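PDB 3TCO: thioredoxin (TrxA-1) from Sulfolobus solfataricus, which probably reduces disulfide bonds in other proteins, as thioredoxins do, by cycling its own pair of redox-active cysteines. Local coordinates for residues Thr6-Glu11 with Phe56-Val61; Asn21-Val26 with Ser102-Tyr107; His37-Ile42 with Val92-Glu97; Pro41-Val46 with Asp98-Thr103; Ile76-Ile81 with Val88-Gly93. All blocks are in the same frame, centred on the assembly; numbering follows the deposited sequence.

Contact 1 of 5, residues Thr6-Glu11 with Phe56-Val61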
# COMPACT_ATOMS: atom_id res chain seq x y z
N THR A 6 -9.43 2.74 -2.39
CA THR A 6 -8.40 2.29 -1.47
C THR A 6 -9.07 1.91 -0.16
O THR A 6 -10.18 2.36 0.13
CB THR A 6 -7.34 3.37 -1.21
OG1 THR A 6 -7.94 4.51 -0.58
CG2 THR A 6 -6.70 3.79 -2.53
N LEU A 7 -8.39 1.09 0.62
CA LEU A 7 -8.93 0.58 1.87
C LEU A 7 -8.08 0.90 3.09
O LEU A 7 -6.88 0.60 3.11
CB LEU A 7 -9.08 -0.95 1.77
CG LEU A 7 -9.38 -1.74 3.06
CD1 LEU A 7 -10.80 -1.50 3.49
CD2 LEU A 7 -9.15 -3.22 2.82
N VAL A 8 -8.70 1.48 4.10
CA VAL A 8 -8.00 1.79 5.34
C VAL A 8 -7.67 0.48 6.08
O VAL A 8 -8.54 -0.37 6.29
CB VAL A 8 -8.86 2.68 6.27
CG1 VAL A 8 -8.16 2.85 7.61
CG2 VAL A 8 -9.09 4.05 5.62
N LEU A 9 -6.42 0.32 6.48
CA LEU A 9 -5.99 -0.86 7.20
C LEU A 9 -5.51 -0.48 8.59
O LEU A 9 -4.87 0.56 8.77
CB LEU A 9 -4.83 -1.53 6.48
CG LEU A 9 -5.10 -2.18 5.12
CD1 LEU A 9 -3.81 -2.65 4.45
CD2 LEU A 9 -6.07 -3.33 5.33
N THR A 10 -5.85 -1.33 9.57
CA THR A 10 -5.38 -1.18 10.94
C THR A 10 -5.12 -2.60 11.44
O THR A 10 -5.27 -3.57 10.69
CB THR A 10 -6.43 -0.55 11.89
OG1 THR A 10 -7.51 -1.46 12.07
CG2 THR A 10 -6.95 0.77 11.32
N GLU A 11 -4.73 -2.72 12.70
CA GLU A 11 -4.47 -4.04 13.27
C GLU A 11 -5.75 -4.87 13.22
O GLU A 11 -5.70 -6.10 13.23
CB GLU A 11 -4.01 -3.90 14.72
CG GLU A 11 -2.62 -4.45 15.00
CD GLU A 11 -1.85 -3.60 16.01
OE1 GLU A 11 -2.47 -3.16 17.01
OE2 GLU A 11 -0.64 -3.37 15.80
N PHE A 56 -5.81 -2.17 -2.57
CA PHE A 56 -4.87 -1.08 -2.36
C PHE A 56 -5.14 -0.48 -0.98
O PHE A 56 -5.92 0.46 -0.83
CB PHE A 56 -5.03 -0.01 -3.45
CG PHE A 56 -4.47 -0.44 -4.80
CD1 PHE A 56 -5.05 -1.49 -5.50
CD2 PHE A 56 -3.36 0.19 -5.34
CE1 PHE A 56 -4.53 -1.91 -6.74
CE2 PHE A 56 -2.83 -0.21 -6.58
CZ PHE A 56 -3.41 -1.26 -7.28
N GLY A 57 -4.47 -1.04 0.01
CA GLY A 57 -4.64 -0.58 1.37
C GLY A 57 -3.81 0.65 1.67
O GLY A 57 -2.88 0.99 0.93
N ARG A 58 -4.17 1.31 2.76
CA ARG A 58 -3.47 2.50 3.23
C ARG A 58 -3.31 2.31 4.72
O ARG A 58 -4.28 1.97 5.42
CB ARG A 58 -4.28 3.77 2.95
CG ARG A 58 -4.45 4.07 1.47
CD ARG A 58 -5.02 5.46 1.22
NE ARG A 58 -6.40 5.62 1.69
CZ ARG A 58 -6.74 6.33 2.76
NH1 ARG A 58 -5.81 6.95 3.48
NH2 ARG A 58 -8.02 6.46 3.09
N LEU A 59 -2.09 2.48 5.20
CA LEU A 59 -1.82 2.34 6.62
C LEU A 59 -1.23 3.67 7.10
O LEU A 59 -0.14 4.06 6.69
CB LEU A 59 -0.81 1.22 6.87
CG LEU A 59 -0.47 0.84 8.32
CD1 LEU A 59 -1.43 -0.25 8.84
CD2 LEU A 59 0.96 0.32 8.35
N ASN A 60 -1.97 4.39 7.92
CA ASN A 60 -1.44 5.64 8.45
C ASN A 60 -0.46 5.20 9.54
O ASN A 60 -0.85 4.54 10.51
CB ASN A 60 -2.54 6.50 9.02
CG ASN A 60 -2.01 7.79 9.58
OD1 ASN A 60 -1.22 7.78 10.53
ND2 ASN A 60 -2.42 8.92 9.00
N VAL A 61 0.81 5.53 9.37
CA VAL A 61 1.82 5.10 10.32
C VAL A 61 1.68 5.64 11.74
O VAL A 61 2.06 4.96 12.68
CB VAL A 61 3.27 5.37 9.82
CG1 VAL A 61 3.53 4.59 8.52
CG2 VAL A 61 3.50 6.86 9.60
O HOH W 1 -10.56 4.99 1.47
O HOH W 2 -4.67 3.40 8.46

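Contact 2 of 5, residues Asn21-Val26 with Ser102-Tyr107. With EDO (1,2-ethanediol), chain F.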
# COMPACT_ATOMS: atom_id res chain seq x y z
N ASN A 21 -6.50 -12.27 0.11
CA ASN A 21 -6.53 -11.61 -1.19
C ASN A 21 -5.18 -11.92 -1.84
O ASN A 21 -4.14 -11.83 -1.18
CB ASN A 21 -6.71 -10.10 -1.02
CG ASN A 21 -8.11 -9.72 -0.60
OD1 ASN A 21 -9.04 -9.81 -1.40
ND2 ASN A 21 -8.28 -9.31 0.66
N LYS A 22 -5.19 -12.30 -3.12
CA LYS A 22 -3.94 -12.63 -3.79
C LYS A 22 -2.90 -11.51 -3.78
O LYS A 22 -1.75 -11.74 -3.43
CB LYS A 22 -4.18 -13.07 -5.24
CG LYS A 22 -2.88 -13.26 -6.01
CD LYS A 22 -3.11 -13.72 -7.45
CE LYS A 22 -1.77 -13.85 -8.17
NZ LYS A 22 -1.89 -14.52 -9.49
N LEU A 23 -3.31 -10.31 -4.19
CA LEU A 23 -2.39 -9.18 -4.22
C LEU A 23 -2.91 -8.04 -3.38
O LEU A 23 -4.03 -7.53 -3.59
CB LEU A 23 -2.17 -8.69 -5.67
CG LEU A 23 -1.44 -7.34 -5.80
CD1 LEU A 23 0.00 -7.46 -5.28
CD2 LEU A 23 -1.42 -6.90 -7.27
N VAL A 24 -2.09 -7.61 -2.42
CA VAL A 24 -2.47 -6.52 -1.55
C VAL A 24 -1.30 -5.55 -1.42
O VAL A 24 -0.18 -5.95 -1.09
CB VAL A 24 -2.84 -7.01 -0.13
CG1 VAL A 24 -3.24 -5.82 0.75
CG2 VAL A 24 -4.00 -8.02 -0.19
N LEU A 25 -1.56 -4.28 -1.70
CA LEU A 25 -0.55 -3.23 -1.58
C LEU A 25 -0.90 -2.41 -0.36
O LEU A 25 -2.07 -2.28 -0.01
CB LEU A 25 -0.51 -2.33 -2.83
CG LEU A 25 -0.06 -3.01 -4.13
CD1 LEU A 25 -1.27 -3.64 -4.83
CD2 LEU A 25 0.58 -1.97 -5.04
N VAL A 26 0.11 -1.84 0.28
CA VAL A 26 -0.13 -1.04 1.48
C VAL A 26 0.67 0.25 1.43
O VAL A 26 1.89 0.23 1.57
CB VAL A 26 0.26 -1.82 2.77
CG1 VAL A 26 -0.15 -1.00 4.00
CG2 VAL A 26 -0.40 -3.19 2.80
N SER A 102 3.27 -1.41 -13.46
CA SER A 102 4.09 -2.52 -13.93
C SER A 102 4.18 -3.60 -12.85
O SER A 102 4.09 -4.81 -13.15
CB SER A 102 5.49 -2.01 -14.28
OG SER A 102 6.29 -3.04 -14.81
N THR A 103 4.35 -3.16 -11.61
CA THR A 103 4.46 -4.09 -10.48
C THR A 103 3.16 -4.86 -10.28
O THR A 103 3.17 -6.08 -10.08
CB THR A 103 4.81 -3.33 -9.20
OG1 THR A 103 6.05 -2.65 -9.38
CG2 THR A 103 4.95 -4.29 -8.03
N VAL A 104 2.04 -4.14 -10.33
CA VAL A 104 0.74 -4.78 -10.17
C VAL A 104 0.52 -5.83 -11.26
O VAL A 104 0.19 -6.99 -10.98
CB VAL A 104 -0.39 -3.73 -10.23
CG1 VAL A 104 -1.75 -4.41 -10.25
CG2 VAL A 104 -0.28 -2.80 -9.01
N ASN A 105 0.71 -5.42 -12.52
CA ASN A 105 0.53 -6.33 -13.64
C ASN A 105 1.37 -7.59 -13.45
O ASN A 105 0.90 -8.71 -13.65
CB ASN A 105 0.91 -5.63 -14.94
CG ASN A 105 0.84 -6.55 -16.14
OD1 ASN A 105 1.87 -7.00 -16.65
ND2 ASN A 105 -0.37 -6.86 -16.59
N LYS A 106 2.62 -7.39 -13.04
CA LYS A 106 3.54 -8.50 -12.81
C LYS A 106 3.00 -9.53 -11.81
O LYS A 106 3.12 -10.73 -12.02
CB LYS A 106 4.87 -7.93 -12.31
CG LYS A 106 5.84 -8.95 -11.76
CD LYS A 106 7.26 -8.39 -11.75
CE LYS A 106 7.39 -7.15 -10.88
NZ LYS A 106 8.79 -6.64 -10.87
N TYR A 107 2.39 -9.05 -10.73
CA TYR A 107 1.90 -9.98 -9.73
C TYR A 107 0.49 -10.50 -9.92
O TYR A 107 0.07 -11.39 -9.18
CB TYR A 107 2.06 -9.36 -8.34
CG TYR A 107 3.51 -9.21 -7.97
CD1 TYR A 107 4.03 -7.97 -7.60
CD2 TYR A 107 4.37 -10.31 -8.01
CE1 TYR A 107 5.38 -7.83 -7.28
CE2 TYR A 107 5.71 -10.18 -7.69
CZ TYR A 107 6.22 -8.94 -7.33
OH TYR A 107 7.54 -8.81 -7.01
C1 EDO F . 11.29 -8.97 -9.21
O1 EDO F . 10.42 -8.80 -10.34
C2 EDO F . 11.99 -7.64 -8.91
O2 EDO F . 11.00 -6.64 -8.63

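Contact 3 of 5, residues His37-Ile42 with Val92-Glu97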
# COMPACT_ATOMS: atom_id res chain seq x y z
N HIS A 37 1.82 13.14 0.25
CA HIS A 37 0.72 13.90 -0.32
C HIS A 37 0.79 13.91 -1.84
O HIS A 37 -0.24 13.84 -2.52
CB HIS A 37 0.77 15.33 0.25
CG HIS A 37 -0.27 16.24 -0.30
ND1 HIS A 37 -0.08 16.98 -1.45
CD2 HIS A 37 -1.52 16.54 0.13
CE1 HIS A 37 -1.16 17.70 -1.70
NE2 HIS A 37 -2.05 17.45 -0.76
N LEU A 38 2.00 13.96 -2.38
CA LEU A 38 2.18 13.96 -3.83
C LEU A 38 1.96 12.58 -4.44
O LEU A 38 1.56 12.46 -5.59
CB LEU A 38 3.59 14.45 -4.17
CG LEU A 38 3.79 15.95 -3.92
CD1 LEU A 38 5.24 16.33 -4.16
CD2 LEU A 38 2.87 16.74 -4.85
N TYR A 39 2.21 11.54 -3.65
CA TYR A 39 2.03 10.16 -4.12
C TYR A 39 0.56 9.68 -4.06
O TYR A 39 0.11 8.88 -4.89
CB TYR A 39 2.92 9.24 -3.27
CG TYR A 39 2.80 7.76 -3.51
CD1 TYR A 39 2.90 7.22 -4.79
CD2 TYR A 39 2.65 6.87 -2.44
CE1 TYR A 39 2.88 5.85 -5.00
CE2 TYR A 39 2.62 5.49 -2.64
CZ TYR A 39 2.74 4.99 -3.92
OH TYR A 39 2.75 3.62 -4.12
N GLU A 40 -0.19 10.19 -3.09
CA GLU A 40 -1.57 9.75 -2.91
C GLU A 40 -2.47 9.68 -4.15
O GLU A 40 -3.10 8.65 -4.39
CB GLU A 40 -2.23 10.58 -1.81
CG GLU A 40 -1.49 10.49 -0.47
CD GLU A 40 -1.18 9.05 -0.04
OE1 GLU A 40 -2.13 8.27 0.15
OE2 GLU A 40 0.03 8.71 0.12
N PRO A 41 -2.54 10.76 -4.96
CA PRO A 41 -3.41 10.67 -6.14
C PRO A 41 -2.96 9.61 -7.16
O PRO A 41 -3.79 9.02 -7.87
CB PRO A 41 -3.37 12.10 -6.70
CG PRO A 41 -2.03 12.59 -6.29
CD PRO A 41 -1.92 12.09 -4.86
N ILE A 42 -1.66 9.36 -7.23
CA ILE A 42 -1.12 8.35 -8.15
C ILE A 42 -1.51 6.97 -7.62
O ILE A 42 -1.95 6.10 -8.38
CB ILE A 42 0.42 8.45 -8.24
CG1 ILE A 42 0.81 9.81 -8.83
CG2 ILE A 42 0.97 7.30 -9.06
CD1 ILE A 42 0.18 10.12 -10.18
N VAL A 92 10.18 2.17 -1.28
CA VAL A 92 10.35 3.39 -0.50
C VAL A 92 10.33 4.65 -1.36
O VAL A 92 11.04 4.73 -2.36
CB VAL A 92 11.68 3.33 0.31
CG1 VAL A 92 11.85 4.60 1.14
CG2 VAL A 92 11.68 2.09 1.21
N GLY A 93 9.52 5.63 -0.96
CA GLY A 93 9.42 6.87 -1.71
C GLY A 93 8.23 6.81 -2.65
O GLY A 93 7.69 5.73 -2.88
N ALA A 94 7.80 7.95 -3.18
CA ALA A 94 6.66 7.97 -4.09
C ALA A 94 7.00 7.11 -5.33
O ALA A 94 7.96 7.41 -6.05
CB ALA A 94 6.35 9.40 -4.51
N VAL A 95 6.23 6.06 -5.58
CA VAL A 95 6.51 5.20 -6.73
C VAL A 95 5.99 5.78 -8.05
O VAL A 95 4.84 6.22 -8.13
CB VAL A 95 5.92 3.77 -6.56
CG1 VAL A 95 4.42 3.82 -6.64
CG2 VAL A 95 6.43 2.86 -7.63
N ASP A 96 6.84 5.79 -9.07
CA ASP A 96 6.46 6.30 -10.38
C ASP A 96 5.22 5.53 -10.82
O ASP A 96 5.13 4.33 -10.57
CB ASP A 96 7.58 6.07 -11.40
CG ASP A 96 8.81 6.89 -11.12
OD1 ASP A 96 8.80 7.69 -10.16
OD2 ASP A 96 9.80 6.72 -11.87
N GLU A 97 4.29 6.18 -11.49
CA GLU A 97 3.08 5.48 -11.90
C GLU A 97 3.39 4.27 -12.77
O GLU A 97 2.78 3.21 -12.61
CB GLU A 97 2.13 6.41 -12.65
CG GLU A 97 0.78 5.77 -12.94
CD GLU A 97 -0.21 6.73 -13.59
OE1 GLU A 97 -0.05 7.95 -13.42
OE2 GLU A 97 -1.16 6.25 -14.24

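Contact 4 of 5, residues Pro41-Val46 with Asp98-Thr103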
# COMPACT_ATOMS: atom_id res chain seq x y z
N PRO A 41 -2.54 10.76 -4.96
CA PRO A 41 -3.41 10.67 -6.14
C PRO A 41 -2.96 9.61 -7.16
O PRO A 41 -3.79 9.02 -7.87
CB PRO A 41 -3.37 12.10 -6.70
CG PRO A 41 -2.03 12.59 -6.29
CD PRO A 41 -1.92 12.09 -4.86
N ILE A 42 -1.66 9.36 -7.23
CA ILE A 42 -1.12 8.35 -8.15
C ILE A 42 -1.51 6.97 -7.62
O ILE A 42 -1.95 6.10 -8.38
CB ILE A 42 0.42 8.45 -8.24
CG1 ILE A 42 0.81 9.81 -8.83
CG2 ILE A 42 0.97 7.30 -9.06
CD1 ILE A 42 0.18 10.12 -10.18
N TYR A 43 -1.38 6.78 -6.31
CA TYR A 43 -1.73 5.50 -5.69
C TYR A 43 -3.21 5.24 -5.88
O TYR A 43 -3.62 4.12 -6.19
CB TYR A 43 -1.41 5.52 -4.19
CG TYR A 43 -1.58 4.18 -3.51
CD1 TYR A 43 -0.65 3.16 -3.70
CD2 TYR A 43 -2.67 3.94 -2.67
CE1 TYR A 43 -0.79 1.93 -3.06
CE2 TYR A 43 -2.82 2.70 -2.02
CZ TYR A 43 -1.88 1.71 -2.22
OH TYR A 43 -1.98 0.50 -1.58
N LYS A 44 -4.02 6.28 -5.69
CA LYS A 44 -5.47 6.18 -5.87
C LYS A 44 -5.87 5.91 -7.33
O LYS A 44 -6.76 5.09 -7.60
CB LYS A 44 -6.13 7.47 -5.40
CG LYS A 44 -6.15 7.60 -3.88
CD LYS A 44 -6.62 8.98 -3.44
CE LYS A 44 -6.75 9.05 -1.93
NZ LYS A 44 -7.42 10.31 -1.53
N LYS A 45 -5.20 6.59 -8.25
CA LYS A 45 -5.46 6.41 -9.67
C LYS A 45 -5.19 4.97 -10.12
O LYS A 45 -6.00 4.38 -10.85
CB LYS A 45 -4.59 7.38 -10.48
CG LYS A 45 -4.77 7.24 -11.98
CD LYS A 45 -4.19 8.43 -12.72
CE LYS A 45 -4.57 8.40 -14.20
NZ LYS A 45 -4.34 9.72 -14.86
N VAL A 46 -4.07 4.41 -9.69
CA VAL A 46 -3.76 3.04 -10.07
C VAL A 46 -4.72 2.07 -9.39
O VAL A 46 -5.16 1.09 -10.00
CB VAL A 46 -2.29 2.68 -9.73
CG1 VAL A 46 -1.99 1.21 -10.07
CG2 VAL A 46 -1.35 3.59 -10.55
N ASP A 98 4.33 4.42 -13.70
CA ASP A 98 4.64 3.30 -14.57
C ASP A 98 5.18 2.13 -13.75
O ASP A 98 4.77 1.00 -13.95
CB ASP A 98 5.62 3.73 -15.70
CG ASP A 98 6.94 4.29 -15.19
OD1 ASP A 98 7.00 4.76 -14.03
OD2 ASP A 98 7.92 4.29 -15.97
N THR A 99 6.05 2.41 -12.79
CA THR A 99 6.58 1.35 -11.94
C THR A 99 5.48 0.67 -11.12
O THR A 99 5.46 -0.55 -10.97
CB THR A 99 7.65 1.90 -10.98
OG1 THR A 99 8.73 2.45 -11.76
CG2 THR A 99 8.20 0.79 -10.08
N LEU A 100 4.55 1.47 -10.60
CA LEU A 100 3.46 0.93 -9.80
C LEU A 100 2.52 0.03 -10.63
O LEU A 100 2.15 -1.07 -10.19
CB LEU A 100 2.68 2.09 -9.16
CG LEU A 100 1.59 1.73 -8.15
CD1 LEU A 100 2.19 0.89 -7.02
CD2 LEU A 100 0.96 3.02 -7.60
N GLU A 101 2.15 0.48 -11.82
CA GLU A 101 1.26 -0.30 -12.68
C GLU A 101 1.98 -1.56 -13.17
O GLU A 101 1.38 -2.64 -13.28
CB GLU A 101 0.81 0.55 -13.88
CG GLU A 101 0.04 1.78 -13.45
CD GLU A 101 -0.25 2.76 -14.58
OE1 GLU A 101 0.59 2.87 -15.51
OE2 GLU A 101 -1.29 3.43 -14.51
N SER A 102 3.27 -1.41 -13.46
CA SER A 102 4.09 -2.52 -13.93
C SER A 102 4.18 -3.60 -12.85
O SER A 102 4.09 -4.81 -13.15
CB SER A 102 5.49 -2.01 -14.28
OG SER A 102 6.29 -3.04 -14.81
N THR A 103 4.35 -3.16 -11.61
CA THR A 103 4.46 -4.09 -10.48
C THR A 103 3.16 -4.86 -10.28
O THR A 103 3.17 -6.08 -10.08
CB THR A 103 4.81 -3.33 -9.20
OG1 THR A 103 6.05 -2.65 -9.38
CG2 THR A 103 4.95 -4.29 -8.03

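Contact 5 of 5, residues Ile76-Ile81 with Val88-Gly93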
# COMPACT_ATOMS: atom_id res chain seq x y z
N ILE A 76 8.75 7.28 4.85
CA ILE A 76 7.49 7.24 4.13
C ILE A 76 7.55 8.30 3.03
O ILE A 76 8.27 9.30 3.16
CB ILE A 76 6.25 7.50 5.05
CG1 ILE A 76 6.42 8.80 5.83
CG2 ILE A 76 6.05 6.31 6.00
CD1 ILE A 76 5.16 9.22 6.56
N PRO A 77 6.79 8.10 1.95
CA PRO A 77 5.94 6.92 1.85
C PRO A 77 6.68 5.62 1.57
O PRO A 77 7.80 5.63 1.07
CB PRO A 77 4.97 7.28 0.73
CG PRO A 77 5.79 8.19 -0.16
CD PRO A 77 6.55 9.04 0.83
N THR A 78 6.05 4.51 1.93
CA THR A 78 6.58 3.18 1.67
C THR A 78 5.38 2.36 1.22
O THR A 78 4.31 2.43 1.83
CB THR A 78 7.16 2.49 2.91
OG1 THR A 78 8.42 3.08 3.25
CG2 THR A 78 7.36 1.00 2.63
N THR A 79 5.55 1.59 0.15
CA THR A 79 4.46 0.77 -0.34
C THR A 79 4.85 -0.70 -0.22
O THR A 79 5.71 -1.19 -0.96
CB THR A 79 4.15 1.09 -1.82
OG1 THR A 79 3.85 2.48 -1.96
CG2 THR A 79 2.96 0.30 -2.29
N LEU A 80 4.24 -1.39 0.74
CA LEU A 80 4.50 -2.80 0.96
C LEU A 80 3.69 -3.55 -0.09
O LEU A 80 2.58 -3.13 -0.44
CB LEU A 80 3.99 -3.23 2.34
CG LEU A 80 4.52 -2.42 3.53
CD1 LEU A 80 3.81 -2.88 4.82
CD2 LEU A 80 6.03 -2.59 3.63
N ILE A 81 4.24 -4.65 -0.59
CA ILE A 81 3.52 -5.46 -1.57
C ILE A 81 3.45 -6.91 -1.09
O ILE A 81 4.48 -7.55 -0.84
CB ILE A 81 4.17 -5.39 -2.96
CG1 ILE A 81 4.21 -3.91 -3.41
CG2 ILE A 81 3.35 -6.26 -3.95
CD1 ILE A 81 4.80 -3.69 -4.76
N VAL A 88 6.44 -9.50 -0.83
CA VAL A 88 7.30 -9.74 -1.98
C VAL A 88 8.12 -8.50 -2.35
O VAL A 88 9.04 -8.57 -3.15
CB VAL A 88 6.47 -10.20 -3.20
CG1 VAL A 88 5.66 -11.42 -2.81
CG2 VAL A 88 5.55 -9.07 -3.68
N ASP A 89 7.78 -7.36 -1.77
CA ASP A 89 8.54 -6.14 -2.04
C ASP A 89 8.10 -5.04 -1.09
O ASP A 89 7.06 -5.15 -0.44
CB ASP A 89 8.34 -5.65 -3.48
CG ASP A 89 9.54 -4.86 -4.02
OD1 ASP A 89 10.37 -4.34 -3.23
OD2 ASP A 89 9.65 -4.76 -5.26
N SER A 90 8.92 -4.01 -1.01
CA SER A 90 8.65 -2.84 -0.18
C SER A 90 9.30 -1.71 -0.97
O SER A 90 10.52 -1.70 -1.13
CB SER A 90 9.31 -2.97 1.20
OG SER A 90 9.07 -1.81 1.99
N LEU A 91 8.49 -0.79 -1.48
CA LEU A 91 8.97 0.33 -2.28
C LEU A 91 8.98 1.61 -1.47
O LEU A 91 7.94 2.08 -1.02
CB LEU A 91 8.07 0.50 -3.51
CG LEU A 91 7.83 -0.80 -4.28
CD1 LEU A 91 6.77 -0.58 -5.35
CD2 LEU A 91 9.14 -1.26 -4.90
N VAL A 92 10.18 2.17 -1.28
CA VAL A 92 10.35 3.39 -0.50
C VAL A 92 10.33 4.65 -1.36
O VAL A 92 11.04 4.73 -2.36
CB VAL A 92 11.68 3.33 0.31
CG1 VAL A 92 11.85 4.60 1.14
CG2 VAL A 92 11.68 2.09 1.21
N GLY A 93 9.52 5.63 -0.96
CA GLY A 93 9.42 6.87 -1.71
C GLY A 93 8.23 6.81 -2.65
O GLY A 93 7.69 5.73 -2.88
O HOH W 3 5.95 4.20 -1.54

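Contact 1 of 5, residues Thr6-Glu11 with Phe56-Val61
Three backbone hydrogen bonds pair residues 6-9 in parallel with residues 56-59. Leu-7 N donates to Phe-56 O at 2.9 Å, Arg-58 N donates to Leu-7 O at 2.8 Å, and Leu-9 N closes the ladder on Arg-58 O at 2.9 Å. Beside this ladder the Arg-58 side chain crosses Thr-6 obliquely, meeting it with the guanidinium edge. Its chain bends at chi3 (-67°), which turns NE onto Thr-6 OG1 at 3.0 Å, with the hydroxyl oxygen lying close to the guanidinium plane. Arg-58 NH2 then passes Val-8 CG2 at 3.7 Å. Thr-6 OG1 also hydrogen-bonds to Asp-4, and a water that donates to Thr-6 O accepts a weak bond from Arg-58 NH2. On the opposite face of the sheet, Leu-9 CD1 rests on the bare Gly-57 CA at 3.8 Å. Past the last ladder bond, a second water spans from Leu-9 O to Asn-60 N, while Leu-59 CD1 approaches the same carbonyl oxygen at 3.5 Å. Strand 7-8 is the outer parallel strand of the thioredoxin sheet. Strand 55-60 bonds on its other side to strand 23-29, Phe-56 and Thr-6 pack on helix 34-49, and Leu-59 packs on helix 65-70.

Contact 2 of 5, residues Asn21-Val26 with Ser102-Tyr107
Leu-23 sends its CG trans to the backbone N (chi1 169°), and from there its two methyls divide between two residues of the helix: CD2 meets Val-104 CG1 at 3.9 Å, and CD1 meets Tyr-107 CB at 4.1 Å. Two residues on, Leu-25 takes the other course, with CG beside the backbone N (chi1 -66°), and lays CD2 against Val-104 CG2 at 4.1 Å. The two branches of Val-104 are therefore shared between alternate residues of the strand, each leucine crossing the valine at about a right angle. This is the C-terminal helix of the thioredoxin fold lying on the central sheet: strand 23-29 is the middle strand, and the short segments run nearly antiparallel, at 155°, with their axes 9.9 Å apart. Phe-56 of the adjoining strand 55-60 touches both Val-104 and Leu-25, while Ile-81 and Val-83 of strand 78-83 flank Leu-23. At the edge of the contact the extended chain of Lys-22 runs past the end of the helix, its CE 3.2 Å from Tyr-107 O. The Tyr-107 ring turns away from the strand, and Lys-106 CG sits 4.2 Å above the middle of one of its faces. Lys-106 NZ grips both hydroxyls of a bound 1,2-ethanediol.

Contact 3 of 5, residues His37-Ile42 with Val92-Glu97
A tyrosine ring lies against a stretch of main chain here: Ala-94 CA sits over one face of the Tyr-39 ring, 4.2 Å from its centroid and 27° off the ring normal, a CH-pi contact. In this thioredoxin fold, helix 34-49 begins within the Cys-33/Cys-36 redox motif, whose disulfide is formed in the crystal, and segment 92-97 is the connection from the last strand to the last helix. Tyr-39 therefore joins the helix that carries Cys-36 to the loop leading into the C-terminal helix. Its CG stands trans to the backbone N (chi1 175°), carrying the ring out from the helix and across the loop. Near the root of the side chain, CB meets Ala-94 CB at 3.7 Å; farther out, ring atom CE1 passes Val-95 N at 3.4 Å. The Val-95 side chain lies obliquely by the phenol end, although its modelled separation from the ring is too short to be trusted. The hydroxyl of Tyr-39 has its hydrogen-bond partner in Thr-79 of the sheet, so the buried polar end is satisfied and the ring is held at its far end as well. One turn along the helix, Ile-42 extends the apolar contact to the start of helix 97-107, crossing Glu-97 at roughly a right angle. Its CG2 lies 3.9 Å from Glu-97 CB, and its CD1 lies 3.9 Å from Glu-97 OE1.

Contact 4 of 5, residues Pro41-Val46 with Asp98-Thr103
Helix segments 41-46 and 98-103 run in roughly the same direction, 33° apart, with axes 10.3 Å from each other and Val-46 CA nearest Glu-101 CA at 6.6 Å. Val-46 supplies most of the first helix's side of the contact, spreading its two methyls over neighbouring residues of the second. Val-46 CG2 touches Leu-100 CD2 at 3.8 Å and Glu-101 CG at 3.7 Å, while its CG1 approaches Glu-101 CG at 4.0 Å. With chi1 at -173°, Leu-100 swings its CG away from its own backbone N and toward the first helix. There Leu-100 CD2 also comes within 4.2 Å of Tyr-43 CD1, meeting the ring obliquely. Glu-101 contributes the aliphatic part of an extended chain; its carboxylate forms a salt bridge with Lys-49, another residue of the first helix. Glu-97 OE2 lies close to Glu-101 OE2, and the lysine would be expected to ease the crowding of like charge. The buried Thr-103 hydroxyl donates a hydrogen bond to Thr-99 O, which also takes the backbone bond of Thr-103 N from the opposite face. Phe-56 and Leu-25 of the sheet lie beneath Val-46 and Leu-100. Two helices side by side on the central sheet form one helical layer of the thioredoxin fold.

Contact 5 of 5, residues Ile76-Ile81 with Val88-Gly93
Backbone hydrogen bonds dominate the pairing of Ile-76-Ile-81 with Val-88-Gly-93. Thr-79 and Leu-91 form a hydrogen-bonded antiparallel pair, Thr-79 N to Leu-91 O at 2.7 Å and Leu-91 N to Thr-79 O at 2.9 Å. Gly-93 N reaches Pro-77 O at 2.7 Å, just after the cis peptide that precedes the proline. Toward the turn, Ile-81 O takes a nearly straight bond from Val-88 N at 2.8 Å and a weak one from Asp-89 N, and Ile-81 N donates back to Asp-89 O, so Val-88 and Asp-89 both face Ile-81 in a classic beta bulge. This is the terminal hairpin of the thioredoxin fold, with strand 86-92 at the sheet edge; the cis-proline loop touches Cys-33 and Cys-36 through Pro-77. A water adds a polar bridge, accepting from Thr-79 OG1 and donating to Leu-91 O and Gly-93 O, while the threonine hydroxyl also bonds to Tyr-39. Apolar contacts gather around Ile-81: CD1 lies against Leu-91 CD1 at 3.7 Å, and CG2 meets Val-88 CG2 at 3.6 Å, the two side chains crossing at about a right angle. On the other face, Ser-90 OG touches both Thr-78 CG2 (3.4 Å) and Leu-80 CD2 (3.5 Å).

How the contacts relate
From the N terminus, contact 1 closes the first loop, setting strand 7-8 beside strand 55-60. Contact 2 opens inside that loop and ends on the final helix, so the two cross, as contacts 3 and 4 do with contact 1. Contact 3, from helix 34-49 to the loop at 92-97, nests within contact 2; contact 4 starts on the same helix and ends, like contact 2, on helix 97-107. The hairpin of contact 5 follows contact 1 and nests inside contacts 2 and 4. Contacts 1 and 5 build the two edges of the sheet, contact 2 lays the last helix on its centre, and contacts 3 and 4 tie helix 34-49 to that helix and the loop before it.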